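Local coordinates for phosphoacetylglucosamine mutase (Aspergillus lentulus, PDB 5O9X), which catalyses the interconversion of N-acetylglucosamine 6-phosphate and N-acetylglucosamine 1-phosphate, the phosphomutase step on the route to UDP-N-acetylglucosamine, at residues Val214-Gly219 / Ile240-Asp245; Leu277-Ser282 / Ile290-Leu295; Lys56-Trp61 / Met122-Arg127. The protein carries 1 engineered substitution. All blocks are in the same frame, centred on the assembly; numbering follows the deposited sequence.

Contact 1: residues Val214-Gly219 / Ile240-Asp245; sequences VDCANG and IKIVND
The carboxylate of D215 overlaps the side-chain amide of N244, the two planes standing 89° apart. N244 ND2 comes down on D215 OD1 from above the carboxylate plane, 2.9 Å away, while the backbone N of A217 reaches OD1 from the opposite face at 3.0 Å. The A217 N bond to D215 OD1 closes an Asx turn. With chi1 at 156°, CG sits beside the carbonyl carbon, on the side of the following backbone, where A217 N can meet OD1. An aspartate fits here because both its oxygens are used: the donors on OD1, together with S282 OG and G258 N on OD2, hold the carboxylate's rotation. The strands before this turn run parallel as the two ends of a beta-alpha-beta unit, strand 212-215, helix 221-231 and strand 240-243, in a domain of the phosphohexomutase fold. Their ladder runs from V214 N to K241 O, from V243 N to V214 O and from C216 N to V243 O, the first of these 2.8 Å long. Apolar groups suit the side packed by helix 221-231: V214 CG2 lies 3.9 Å from I240 CG2, C216 SG 3.9 Å from I242 CG2, and V214 and C216 both touch L225. Beyond the ladder, residues 216-219 make a type I' turn, whose positive phi values asparagine tolerates well at N218. N218 N binds N244 O at 2.8 Å from above the carbonyl plane, and N244 itself has a positive phi, again a conformation that asparagine readily takes.

Contact 2: residues Leu277-Ser282 / Ile290-Leu295; sequences LDRCAS and ILYYFL. Unlike the reference sequence in segment 290-295: L291 (reference Val).
L277 N binds L295 O at 2.8 Å, at the open end of a beta hairpin whose strands, 279-283 and 290-295, run antiparallel. Next to D278, just before the strand, a water bridges the two backbones, donating a hydrogen bond to D278 O (2.8 Å) and accepting one from L295 N (2.9 Å). R279 lies alongside Y292 and points the same way: its CG sits at the ring edge, 3.7 Å from Y292 CE2, and guanidinium and ring are nearly coplanar, 13° apart. The long arginine and the tyrosine hydroxyl thus arrive together at E436 of helix 428-442, which takes a salt bridge from R279 and a hydrogen bond from Y292 OH. C280 forms a hydrogen-bonded pair with Y293, with C280 N 2.9 Å from Y293 O. Y293 holds CG between its backbone N and carbonyl carbon (chi1 48°), which turns the ring toward C280 and S282, on the sheet face these three residues share. The short side chain of C280 lets its CB sit close over that ring's face, 3.8 Å from the centroid and offset toward the rim. A281, on the sheet face it shares with Y292, is in a non-hydrogen-bonded pair; its methyl sits 3.9 Å from the centroid of the Y292 ring, almost on the normal, and also touches I290 CD1. Alanine's single methyl lets the ring centre approach closely. S282 N and O pair with L291 O and N, and the small serine places its OG at the edge of the Y293 ring, 2.6 Å from Y293 OH.

Contact 3: residues Lys56-Trp61 / Met122-Arg127; sequences KLSGQW and MENPAR
N124 directs CB toward the other loop and its ND2 passes 3.8 Å from S58 CA, while its carbonyl oxygen accepts a hydrogen bond from K55 NZ. At P125 the chain is held extended, as suits proline, and P125 O, a buried oxygen without a hydrogen-bond partner, faces G59 CA at 3.2 Å in a C-H...O contact. G59 can come so near because it has no side chain, and its positive phi is easily adopted by this residue type. It follows S58, the C-prime residue of a Schellman motif that ends helix 40-56, within a type I' turn running from L57 to Q60. The two loops lead into strands 61-66 and 127-132, parallel neighbours in the domain I sheet. R127 makes the largest single contribution. Its chain, extended from CG to NE (chi3 -174°), runs across one face of the W61 indole, with CB 3.5 Å from the centroid of the six-membered ring and CD 3.6 Å from W61 CE2. The guanidinium continues past P125 CB, which lies over one of its faces, to G59 O, 2.8 Å from NH1 and practically in the guanidinium plane. Arginine suits the site because its aliphatic stem supplies C-H groups to the indole while NE forms a salt bridge with E155.

From the N terminus, contact 3 comes first: it closes a long loop that leaves at strand 61-66, passes through strand 75-81 and helices 91-101 and 107-118, and returns beside its start at strand 127-132, in the first sheet. Contact 1 opens much later and closes the crossover through helix 221-231, setting edge strand 240-243 against strand 212-215. Contact 2 closes the short hairpin that follows. The three are in series, neither nested nor crossing. Contacts 1 and 2 join within one sheet, where strands 212-215 and 279-283 are neighbours and D215 N probably bonds A281 O; contact 3 belongs to another domain, its nearest atoms about 24 Å from contact 1.

Contact 1: residues Val214-Gly219 / Ile240-Asp245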
ATOM      1  N   VAL A 214      16.051   9.193   4.948  1.00 16.24           N
ATOM      2  CA  VAL A 214      14.990   8.467   4.236  1.00 13.98           C
ATOM      3  C   VAL A 214      15.603   7.880   2.962  1.00 15.61           C
ATOM      4  O   VAL A 214      16.076   8.592   2.009  1.00 16.17           O
ATOM      5  CB  VAL A 214      13.785   9.390   3.807  1.00 16.30           C
ATOM      6  CG1 VAL A 214      12.713   8.541   3.121  1.00 16.49           C
ATOM      7  CG2 VAL A 214      13.167  10.091   5.001  1.00 14.63           C
ATOM      8  N   ASP A 215      15.684   6.561   2.974  1.00 14.73           N
ATOM      9  CA  ASP A 215      16.065   5.752   1.785  1.00 12.84           C
ATOM     10  C   ASP A 215      14.888   5.719   0.863  1.00 14.60           C
ATOM     11  O   ASP A 215      13.829   5.164   1.202  1.00 13.48           O
ATOM     12  CB  ASP A 215      16.460   4.356   2.284  1.00 13.36           C
ATOM     13  CG  ASP A 215      16.325   3.254   1.246  1.00 14.28           C
ATOM     14  OD1 ASP A 215      16.502   3.540   0.034  1.00 14.28           O
ATOM     15  OD2 ASP A 215      16.068   2.070   1.695  1.00 15.02           O
ATOM     16  N   CYS A 216      15.068   6.221  -0.363  1.00 15.38           N
ATOM     17  CA  CYS A 216      13.929   6.407  -1.279  1.00 14.68           C
ATOM     18  C   CYS A 216      13.939   5.371  -2.424  1.00 15.13           C
ATOM     19  O   CYS A 216      13.237   5.540  -3.490  1.00 16.24           O
ATOM     20  CB  CYS A 216      13.843   7.843  -1.836  1.00 14.73           C
ATOM     21  SG  CYS A 216      13.510   9.069  -0.546  1.00 17.50           S
ATOM     22  N   ALA A 217      14.647   4.277  -2.157  1.00 14.55           N
ATOM     23  CA  ALA A 217      14.549   3.070  -3.005  1.00 14.56           C
ATOM     24  C   ALA A 217      14.964   3.301  -4.455  1.00 14.54           C
ATOM     25  O   ALA A 217      14.674   2.466  -5.370  1.00 13.91           O
ATOM     26  CB  ALA A 217      13.089   2.449  -2.907  1.00 14.15           C
ATOM     27  N   ASN A 218      15.670   4.427  -4.690  1.00 16.47           N
ATOM     28  CA  ASN A 218      16.020   4.921  -6.099  1.00 15.75           C
ATOM     29  C   ASN A 218      14.771   5.050  -6.981  1.00 17.09           C
ATOM     30  O   ASN A 218      14.827   4.801  -8.209  1.00 16.39           O
ATOM     31  CB  ASN A 218      17.043   3.985  -6.766  1.00 14.56           C
ATOM     32  CG  ASN A 218      18.330   3.894  -5.971  1.00 14.11           C
ATOM     33  OD1 ASN A 218      18.812   2.749  -5.558  1.00 17.67           O
ATOM     34  ND2 ASN A 218      18.866   5.042  -5.677  1.00 12.22           N
ATOM     35  N   GLY A 219      13.617   5.348  -6.340  1.00 15.95           N
ATOM     36  CA  GLY A 219      12.347   5.495  -7.060  1.00 14.34           C
ATOM     37  C   GLY A 219      11.807   6.914  -7.069  1.00 14.37           C
ATOM     38  O   GLY A 219      12.427   7.828  -6.512  1.00 14.52           O
ATOM     39  N   ILE A 240      15.175  16.406   7.056  1.00 23.45           N
ATOM     40  CA  ILE A 240      15.210  15.145   6.259  1.00 20.99           C
ATOM     41  C   ILE A 240      16.452  15.100   5.411  1.00 22.02           C
ATOM     42  O   ILE A 240      16.767  16.086   4.672  1.00 21.83           O
ATOM     43  CB  ILE A 240      13.967  15.022   5.331  1.00 22.31           C
ATOM     44  CG1 ILE A 240      12.698  14.803   6.167  1.00 21.01           C
ATOM     45  CG2 ILE A 240      14.139  13.840   4.287  1.00 21.09           C
ATOM     46  CD1 ILE A 240      11.346  14.947   5.451  1.00 23.48           C
ATOM     47  N   LYS A 241      17.124  13.955   5.427  1.00 18.32           N
ATOM     48  CA  LYS A 241      18.168  13.693   4.488  1.00 21.00           C
ATOM     49  C   LYS A 241      17.656  12.593   3.567  1.00 20.89           C
ATOM     50  O   LYS A 241      17.049  11.623   4.075  1.00 21.76           O
ATOM     51  CB  LYS A 241      19.417  13.204   5.203  1.00 22.73           C
ATOM     52  CG  LYS A 241      19.783  14.034   6.430  1.00 30.92           C
ATOM     53  CD  LYS A 241      20.527  15.321   6.113  1.00 36.60           C
ATOM     54  CE  LYS A 241      20.772  16.219   7.351  1.00 49.42           C
ATOM     55  NZ  LYS A 241      21.031  17.658   6.958  1.00 34.24           N
ATOM     56  N   ILE A 242      17.923  12.702   2.251  1.00 19.34           N
ATOM     57  CA  ILE A 242      17.419  11.732   1.275  1.00 16.31           C
ATOM     58  C   ILE A 242      18.601  10.959   0.835  1.00 17.92           C
ATOM     59  O   ILE A 242      19.671  11.563   0.579  1.00 18.32           O
ATOM     60  CB  ILE A 242      16.748  12.454   0.059  1.00 19.35           C
ATOM     61  CG1 ILE A 242      15.362  13.006   0.537  1.00 17.21           C
ATOM     62  CG2 ILE A 242      16.570  11.466  -1.128  1.00 17.98           C
ATOM     63  CD1 ILE A 242      14.648  13.913  -0.500  1.00 16.64           C
ATOM     64  N   VAL A 243      18.505   9.632   0.828  1.00 15.34           N
ATOM     65  CA  VAL A 243      19.533   8.770   0.225  1.00 16.44           C
ATOM     66  C   VAL A 243      18.838   7.855  -0.785  1.00 16.27           C
ATOM     67  O   VAL A 243      17.589   7.632  -0.646  1.00 15.83           O
ATOM     68  CB  VAL A 243      20.409   7.919   1.251  1.00 16.88           C
ATOM     69  CG1 VAL A 243      21.245   8.846   2.165  1.00 19.37           C
ATOM     70  CG2 VAL A 243      19.563   6.931   2.144  1.00 17.10           C
ATOM     71  N   ASN A 244      19.602   7.300  -1.767  1.00 15.97           N
ATOM     72  CA  ASN A 244      19.030   6.426  -2.805  1.00 16.60           C
ATOM     73  C   ASN A 244      17.894   7.086  -3.542  1.00 17.30           C
ATOM     74  O   ASN A 244      16.712   6.676  -3.441  1.00 17.18           O
ATOM     75  CB  ASN A 244      18.583   5.068  -2.194  1.00 16.34           C
ATOM     76  CG  ASN A 244      19.669   4.472  -1.318  1.00 20.92           C
ATOM     77  OD1 ASN A 244      20.826   4.456  -1.727  1.00 20.08           O
ATOM     78  ND2 ASN A 244      19.314   3.983  -0.105  1.00 18.12           N
ATOM     79  N   ASP A 245      18.225   8.124  -4.318  1.00 15.41           N
ATOM     80  CA  ASP A 245      17.244   8.721  -5.167  1.00 15.95           C
ATOM     81  C   ASP A 245      17.653   8.554  -6.625  1.00 17.41           C
ATOM     82  O   ASP A 245      17.379   9.438  -7.470  1.00 20.13           O
ATOM     83  CB  ASP A 245      17.049  10.232  -4.755  1.00 19.12           C
ATOM     84  CG  ASP A 245      18.284  11.108  -5.097  1.00 22.25           C
ATOM     85  OD1 ASP A 245      19.312  10.552  -5.518  1.00 23.48           O
ATOM     86  OD2 ASP A 245      18.205  12.336  -5.027  1.00 23.62           O
TER

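Contact 2: residues Leu277-Ser282 / Ile290-Leu295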
ATOM      1  N   LEU A 277      22.229   5.598  16.484  1.00 23.91           N
ATOM      2  CA  LEU A 277      21.080   6.402  16.913  1.00 23.35           C
ATOM      3  C   LEU A 277      20.443   7.347  15.838  1.00 22.34           C
ATOM      4  O   LEU A 277      19.469   8.020  16.159  1.00 24.04           O
ATOM      5  CB  LEU A 277      21.399   7.237  18.205  1.00 26.58           C
ATOM      6  CG  LEU A 277      21.873   6.509  19.503  1.00 30.31           C
ATOM      7  CD1 LEU A 277      22.044   7.508  20.667  1.00 30.37           C
ATOM      8  CD2 LEU A 277      20.913   5.390  19.871  1.00 26.00           C
ATOM      9  N   ASP A 278      20.961   7.414  14.595  1.00 19.77           N
ATOM     10  CA  ASP A 278      20.253   8.183  13.572  1.00 18.97           C
ATOM     11  C   ASP A 278      18.850   7.528  13.317  1.00 17.04           C
ATOM     12  O   ASP A 278      18.784   6.304  13.066  1.00 18.93           O
ATOM     13  CB  ASP A 278      21.017   8.213  12.254  1.00 22.20           C
ATOM     14  CG  ASP A 278      22.166   9.244  12.269  1.00 26.37           C
ATOM     15  OD1 ASP A 278      22.200  10.105  13.195  1.00 24.92           O
ATOM     16  OD2 ASP A 278      22.989   9.176  11.331  1.00 27.84           O
ATOM     17  N   ARG A 279      17.781   8.335  13.316  1.00 17.10           N
ATOM     18  CA  ARG A 279      16.439   7.773  13.006  1.00 16.19           C
ATOM     19  C   ARG A 279      16.369   7.642  11.471  1.00 16.16           C
ATOM     20  O   ARG A 279      16.620   8.645  10.779  1.00 17.21           O
ATOM     21  CB  ARG A 279      15.375   8.755  13.465  1.00 15.11           C
ATOM     22  CG  ARG A 279      13.892   8.321  13.261  1.00 16.43           C
ATOM     23  CD  ARG A 279      12.991   9.228  14.059  1.00 17.88           C
ATOM     24  NE  ARG A 279      12.845  10.634  13.521  1.00 17.39           N
ATOM     25  CZ  ARG A 279      13.478  11.734  13.989  1.00 17.61           C
ATOM     26  NH1 ARG A 279      14.388  11.631  14.958  1.00 17.48           N
ATOM     27  NH2 ARG A 279      13.244  12.920  13.435  1.00 15.53           N
ATOM     28  N   CYS A 280      16.051   6.432  10.961  1.00 17.12           N
ATOM     29  CA  CYS A 280      15.964   6.210   9.502  1.00 15.73           C
ATOM     30  C   CYS A 280      14.597   5.662   9.101  1.00 15.91           C
ATOM     31  O   CYS A 280      13.887   5.061   9.918  1.00 15.52           O
ATOM     32  CB  CYS A 280      17.004   5.171   9.097  1.00 15.62           C
ATOM     33  SG  CYS A 280      18.722   5.707   9.474  1.00 19.11           S
ATOM     34  N   ALA A 281      14.304   5.749   7.806  1.00 15.13           N
ATOM     35  CA  ALA A 281      13.122   5.067   7.247  1.00 13.61           C
ATOM     36  C   ALA A 281      13.401   4.704   5.807  1.00 13.81           C
ATOM     37  O   ALA A 281      14.317   5.257   5.172  1.00 15.40           O
ATOM     38  CB  ALA A 281      11.910   5.968   7.353  1.00 12.29           C
ATOM     39  N   SER A 282      12.671   3.721   5.291  1.00 13.98           N
ATOM     40  CA  SER A 282      12.821   3.374   3.872  1.00 13.97           C
ATOM     41  C   SER A 282      11.450   3.382   3.231  1.00 15.11           C
ATOM     42  O   SER A 282      10.521   2.816   3.784  1.00 13.88           O
ATOM     43  CB  SER A 282      13.363   1.958   3.794  1.00 14.01           C
ATOM     44  OG  SER A 282      14.792   1.954   3.946  1.00 17.91           O
ATOM     45  N   ILE A 290       6.233   2.332   3.943  1.00 14.68           N
ATOM     46  CA  ILE A 290       7.342   2.922   4.713  1.00 14.48           C
ATOM     47  C   ILE A 290       7.642   2.021   5.925  1.00 15.16           C
ATOM     48  O   ILE A 290       6.715   1.557   6.576  1.00 14.15           O
ATOM     49  CB  ILE A 290       7.040   4.332   5.164  1.00 16.31           C
ATOM     50  CG1 ILE A 290       8.271   4.947   5.902  1.00 19.26           C
ATOM     51  CG2 ILE A 290       5.700   4.433   5.890  1.00 14.63           C
ATOM     52  CD1 ILE A 290       8.174   6.432   6.026  1.00 20.01           C
ATOM     53  N   LEU A 291       8.911   1.753   6.185  1.00 14.87           N
ATOM     54  CA  LEU A 291       9.315   1.478   7.578  1.00 16.84           C
ATOM     55  C   LEU A 291      10.423   2.197   8.135  1.00 16.10           C
ATOM     56  O   LEU A 291      11.145   2.818   7.416  1.00 18.28           O
ATOM     57  CB  LEU A 291       9.592   0.089   7.887  1.00 22.06           C
ATOM     58  CG  LEU A 291      10.147  -0.973   7.154  1.00 25.34           C
ATOM     59  CD1 LEU A 291       8.685  -1.277   6.763  1.00 18.51           C
ATOM     60  CD2 LEU A 291      11.202  -0.382   6.241  1.00 19.28           C
ATOM     61  N   TYR A 292      10.533   2.106   9.445  1.00 15.03           N
ATOM     62  CA  TYR A 292      11.531   2.869  10.178  1.00 15.07           C
ATOM     63  C   TYR A 292      12.518   1.901  10.761  1.00 14.96           C
ATOM     64  O   TYR A 292      12.182   0.723  10.951  1.00 15.52           O
ATOM     65  CB  TYR A 292      10.782   3.587  11.391  1.00 14.38           C
ATOM     66  CG  TYR A 292      10.418   5.057  11.057  1.00 14.94           C
ATOM     67  CD1 TYR A 292       9.287   5.341  10.225  1.00 14.00           C
ATOM     68  CD2 TYR A 292      11.216   6.112  11.538  1.00 14.23           C
ATOM     69  CE1 TYR A 292       8.937   6.672   9.885  1.00 13.98           C
ATOM     70  CE2 TYR A 292      10.869   7.478  11.265  1.00 13.92           C
ATOM     71  CZ  TYR A 292       9.738   7.735  10.418  1.00 14.76           C
ATOM     72  OH  TYR A 292       9.323   9.035  10.155  1.00 15.33           O
ATOM     73  N   TYR A 293      13.711   2.393  11.145  1.00 15.89           N
ATOM     74  CA  TYR A 293      14.722   1.540  11.745  1.00 15.14           C
ATOM     75  C   TYR A 293      15.843   2.452  12.215  1.00 15.76           C
ATOM     76  O   TYR A 293      15.905   3.642  11.862  1.00 16.05           O
ATOM     77  CB  TYR A 293      15.297   0.485  10.743  1.00 14.12           C
ATOM     78  CG  TYR A 293      15.696   1.080   9.406  1.00 15.34           C
ATOM     79  CD1 TYR A 293      17.079   1.479   9.125  1.00 15.46           C
ATOM     80  CD2 TYR A 293      14.714   1.239   8.401  1.00 15.15           C
ATOM     81  CE1 TYR A 293      17.404   2.010   7.866  1.00 16.33           C
ATOM     82  CE2 TYR A 293      15.048   1.749   7.148  1.00 15.69           C
ATOM     83  CZ  TYR A 293      16.390   2.160   6.897  1.00 18.06           C
ATOM     84  OH  TYR A 293      16.680   2.647   5.625  1.00 16.83           O
ATOM     85  N   PHE A 294      16.673   1.917  13.106  1.00 16.61           N
ATOM     86  CA  PHE A 294      17.845   2.647  13.578  1.00 16.55           C
ATOM     87  C   PHE A 294      18.856   1.672  14.096  1.00 18.72           C
ATOM     88  O   PHE A 294      18.494   0.503  14.391  1.00 18.62           O
ATOM     89  CB  PHE A 294      17.446   3.658  14.726  1.00 17.42           C
ATOM     90  CG  PHE A 294      17.002   3.026  16.006  1.00 19.06           C
ATOM     91  CD1 PHE A 294      17.747   3.217  17.210  1.00 19.49           C
ATOM     92  CD2 PHE A 294      15.784   2.310  16.086  1.00 17.91           C
ATOM     93  CE1 PHE A 294      17.276   2.690  18.405  1.00 20.58           C
ATOM     94  CE2 PHE A 294      15.350   1.773  17.276  1.00 18.11           C
ATOM     95  CZ  PHE A 294      16.081   1.936  18.450  1.00 20.14           C
ATOM     96  N   LEU A 295      20.092   2.171  14.269  1.00 17.62           N
ATOM     97  CA  LEU A 295      21.136   1.416  14.981  1.00 19.53           C
ATOM     98  C   LEU A 295      21.092   1.862  16.445  1.00 20.61           C
ATOM     99  O   LEU A 295      21.167   3.068  16.704  1.00 22.13           O
ATOM    100  CB  LEU A 295      22.482   1.741  14.403  1.00 18.42           C
ATOM    101  CG  LEU A 295      22.625   1.237  12.969  1.00 20.32           C
ATOM    102  CD1 LEU A 295      23.790   1.942  12.262  1.00 23.92           C
ATOM    103  CD2 LEU A 295      22.748  -0.285  12.870  1.00 23.16           C
TER
HETATM  104  O   HOH W   1      20.937   4.514  12.796  1.00 17.26           O

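Contact 3: residues Lys56-Trp61 / Met122-Arg127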
ATOM      1  N   LYS A  56     -19.836   3.321 -16.366  1.00 30.90           N
ATOM      2  CA  LYS A  56     -20.757   2.748 -15.369  1.00 32.19           C
ATOM      3  C   LYS A  56     -20.955   3.695 -14.205  1.00 34.68           C
ATOM      4  O   LYS A  56     -22.077   3.762 -13.665  1.00 30.32           O
ATOM      5  CB  LYS A  56     -20.295   1.381 -14.825  1.00 31.71           C
ATOM      6  CG  LYS A  56     -21.263   0.686 -13.866  1.00 32.79           C
ATOM      7  CD  LYS A  56     -22.646   0.391 -14.517  1.00 33.00           C
ATOM      8  CE  LYS A  56     -23.505  -0.498 -13.609  1.00 33.10           C
ATOM      9  NZ  LYS A  56     -24.822  -0.737 -14.266  1.00 36.27           N
ATOM     10  N   LEU A  57     -19.886   4.425 -13.845  1.00 30.45           N
ATOM     11  CA  LEU A  57     -19.948   5.402 -12.764  1.00 32.32           C
ATOM     12  C   LEU A  57     -20.224   6.802 -13.284  1.00 34.45           C
ATOM     13  O   LEU A  57     -19.674   7.773 -12.770  1.00 37.02           O
ATOM     14  CB  LEU A  57     -18.705   5.283 -11.853  1.00 30.33           C
ATOM     15  CG  LEU A  57     -18.586   3.919 -11.137  1.00 30.05           C
ATOM     16  CD1 LEU A  57     -17.283   3.865 -10.313  1.00 29.00           C
ATOM     17  CD2 LEU A  57     -19.758   3.649 -10.198  1.00 31.12           C
ATOM     18  N   SER A  58     -21.049   6.876 -14.352  1.00 32.87           N
ATOM     19  CA  SER A  58     -21.562   8.148 -14.958  1.00 35.61           C
ATOM     20  C   SER A  58     -20.479   9.185 -15.269  1.00 34.73           C
ATOM     21  O   SER A  58     -20.680  10.394 -15.059  1.00 35.45           O
ATOM     22  CB  SER A  58     -22.666   8.804 -14.081  1.00 43.49           C
ATOM     23  OG  SER A  58     -23.624   7.889 -13.548  1.00 49.24           O
ATOM     24  N   GLY A  59     -19.338   8.698 -15.761  1.00 34.50           N
ATOM     25  CA  GLY A  59     -18.217   9.519 -16.246  1.00 29.44           C
ATOM     26  C   GLY A  59     -17.290  10.063 -15.165  1.00 31.05           C
ATOM     27  O   GLY A  59     -16.594  11.057 -15.391  1.00 27.76           O
ATOM     28  N   GLN A  60     -17.257   9.410 -14.001  1.00 30.72           N
ATOM     29  CA  GLN A  60     -16.350   9.803 -12.911  1.00 30.31           C
ATOM     30  C   GLN A  60     -14.939   9.387 -13.342  1.00 25.80           C
ATOM     31  O   GLN A  60     -14.783   8.456 -14.101  1.00 24.31           O
ATOM     32  CB  GLN A  60     -16.739   9.181 -11.571  1.00 31.94           C
ATOM     33  CG  GLN A  60     -17.777   9.987 -10.764  1.00 33.61           C
ATOM     34  CD  GLN A  60     -18.169   9.300  -9.480  1.00 33.71           C
ATOM     35  OE1 GLN A  60     -18.626   8.175  -9.491  1.00 38.65           O
ATOM     36  NE2 GLN A  60     -17.985   9.966  -8.365  1.00 33.92           N
ATOM     37  N   TRP A  61     -13.956  10.187 -12.963  1.00 23.60           N
ATOM     38  CA  TRP A  61     -12.567   9.891 -13.255  1.00 22.00           C
ATOM     39  C   TRP A  61     -12.174   8.567 -12.604  1.00 18.11           C
ATOM     40  O   TRP A  61     -12.360   8.328 -11.391  1.00 19.24           O
ATOM     41  CB  TRP A  61     -11.685  11.056 -12.776  1.00 23.00           C
ATOM     42  CG  TRP A  61     -11.899  12.259 -13.617  1.00 23.21           C
ATOM     43  CD1 TRP A  61     -12.779  13.275 -13.395  1.00 26.13           C
ATOM     44  CD2 TRP A  61     -11.206  12.574 -14.845  1.00 25.63           C
ATOM     45  NE1 TRP A  61     -12.660  14.224 -14.419  1.00 26.79           N
ATOM     46  CE2 TRP A  61     -11.718  13.819 -15.313  1.00 24.38           C
ATOM     47  CE3 TRP A  61     -10.190  11.930 -15.584  1.00 25.99           C
ATOM     48  CZ2 TRP A  61     -11.276  14.421 -16.493  1.00 25.58           C
ATOM     49  CZ3 TRP A  61      -9.724  12.537 -16.761  1.00 26.39           C
ATOM     50  CH2 TRP A  61     -10.285  13.783 -17.204  1.00 28.52           C
ATOM     51  N   MET A 122     -23.557   3.316 -22.733  1.00 38.35           N
ATOM     52  CA  MET A 122     -22.450   3.642 -23.641  1.00 42.33           C
ATOM     53  C   MET A 122     -22.369   5.067 -24.162  1.00 48.37           C
ATOM     54  O   MET A 122     -21.434   5.401 -24.906  1.00 44.96           O
ATOM     55  CB  MET A 122     -22.406   2.700 -24.854  1.00 51.61           C
ATOM     56  CG  MET A 122     -21.738   1.331 -24.691  1.00 48.22           C
ATOM     57  SD  MET A 122     -20.016   1.313 -24.079  1.00 51.57           S
ATOM     58  CE  MET A 122     -20.615   1.130 -22.469  1.00 35.13           C
ATOM     59  N   GLU A 123     -23.341   5.891 -23.781  1.00 46.75           N
ATOM     60  CA  GLU A 123     -23.400   7.301 -24.178  1.00 46.50           C
ATOM     61  C   GLU A 123     -22.775   8.157 -23.060  1.00 40.24           C
ATOM     62  O   GLU A 123     -22.499   9.328 -23.248  1.00 36.55           O
ATOM     63  CB  GLU A 123     -24.868   7.729 -24.501  1.00 45.70           C
ATOM     64  CG  GLU A 123     -25.813   7.802 -23.291  1.00 47.76           C
ATOM     65  CD  GLU A 123     -26.666   6.543 -23.006  1.00 60.15           C
ATOM     66  OE1 GLU A 123     -26.247   5.382 -23.232  1.00 56.61           O
ATOM     67  OE2 GLU A 123     -27.796   6.717 -22.494  1.00 65.17           O
ATOM     68  N   ASN A 124     -22.616   7.579 -21.870  1.00 41.30           N
ATOM     69  CA  ASN A 124     -21.923   8.277 -20.765  1.00 40.13           C
ATOM     70  C   ASN A 124     -20.459   8.645 -21.212  1.00 34.54           C
ATOM     71  O   ASN A 124     -19.848   7.961 -22.039  1.00 32.71           O
ATOM     72  CB  ASN A 124     -21.962   7.455 -19.442  1.00 41.49           C
ATOM     73  CG  ASN A 124     -23.353   7.405 -18.805  1.00 44.57           C
ATOM     74  OD1 ASN A 124     -24.252   8.155 -19.183  1.00 50.85           O
ATOM     75  ND2 ASN A 124     -23.527   6.529 -17.822  1.00 40.30           N
ATOM     76  N   PRO A 125     -19.948   9.800 -20.773  1.00 32.99           N
ATOM     77  CA  PRO A 125     -18.526   9.995 -21.052  1.00 33.17           C
ATOM     78  C   PRO A 125     -17.647   8.984 -20.257  1.00 29.61           C
ATOM     79  O   PRO A 125     -18.096   8.390 -19.283  1.00 27.26           O
ATOM     80  CB  PRO A 125     -18.285  11.446 -20.634  1.00 35.65           C
ATOM     81  CG  PRO A 125     -19.325  11.741 -19.599  1.00 35.08           C
ATOM     82  CD  PRO A 125     -20.544  10.959 -20.091  1.00 35.66           C
ATOM     83  N   ALA A 126     -16.442   8.734 -20.739  1.00 30.45           N
ATOM     84  CA  ALA A 126     -15.447   8.005 -19.931  1.00 32.50           C
ATOM     85  C   ALA A 126     -14.298   8.970 -19.705  1.00 30.59           C
ATOM     86  O   ALA A 126     -13.841   9.621 -20.682  1.00 29.78           O
ATOM     87  CB  ALA A 126     -14.972   6.786 -20.707  1.00 28.20           C
ATOM     88  N   ARG A 127     -13.837   9.049 -18.436  1.00 29.33           N
ATOM     89  CA  ARG A 127     -12.745   9.945 -18.067  1.00 28.65           C
ATOM     90  C   ARG A 127     -11.686   9.127 -17.253  1.00 26.68           C
ATOM     91  O   ARG A 127     -12.025   8.522 -16.246  1.00 25.82           O
ATOM     92  CB  ARG A 127     -13.305  11.145 -17.264  1.00 28.97           C
ATOM     93  CG  ARG A 127     -14.208  12.078 -18.107  1.00 30.35           C
ATOM     94  CD  ARG A 127     -14.631  13.277 -17.276  1.00 33.29           C
ATOM     95  NE  ARG A 127     -15.605  14.116 -17.982  1.00 40.66           N
ATOM     96  CZ  ARG A 127     -16.938  14.004 -17.857  1.00 40.33           C
ATOM     97  NH1 ARG A 127     -17.496  13.113 -17.032  1.00 30.99           N
ATOM     98  NH2 ARG A 127     -17.714  14.830 -18.546  1.00 37.49           N
TER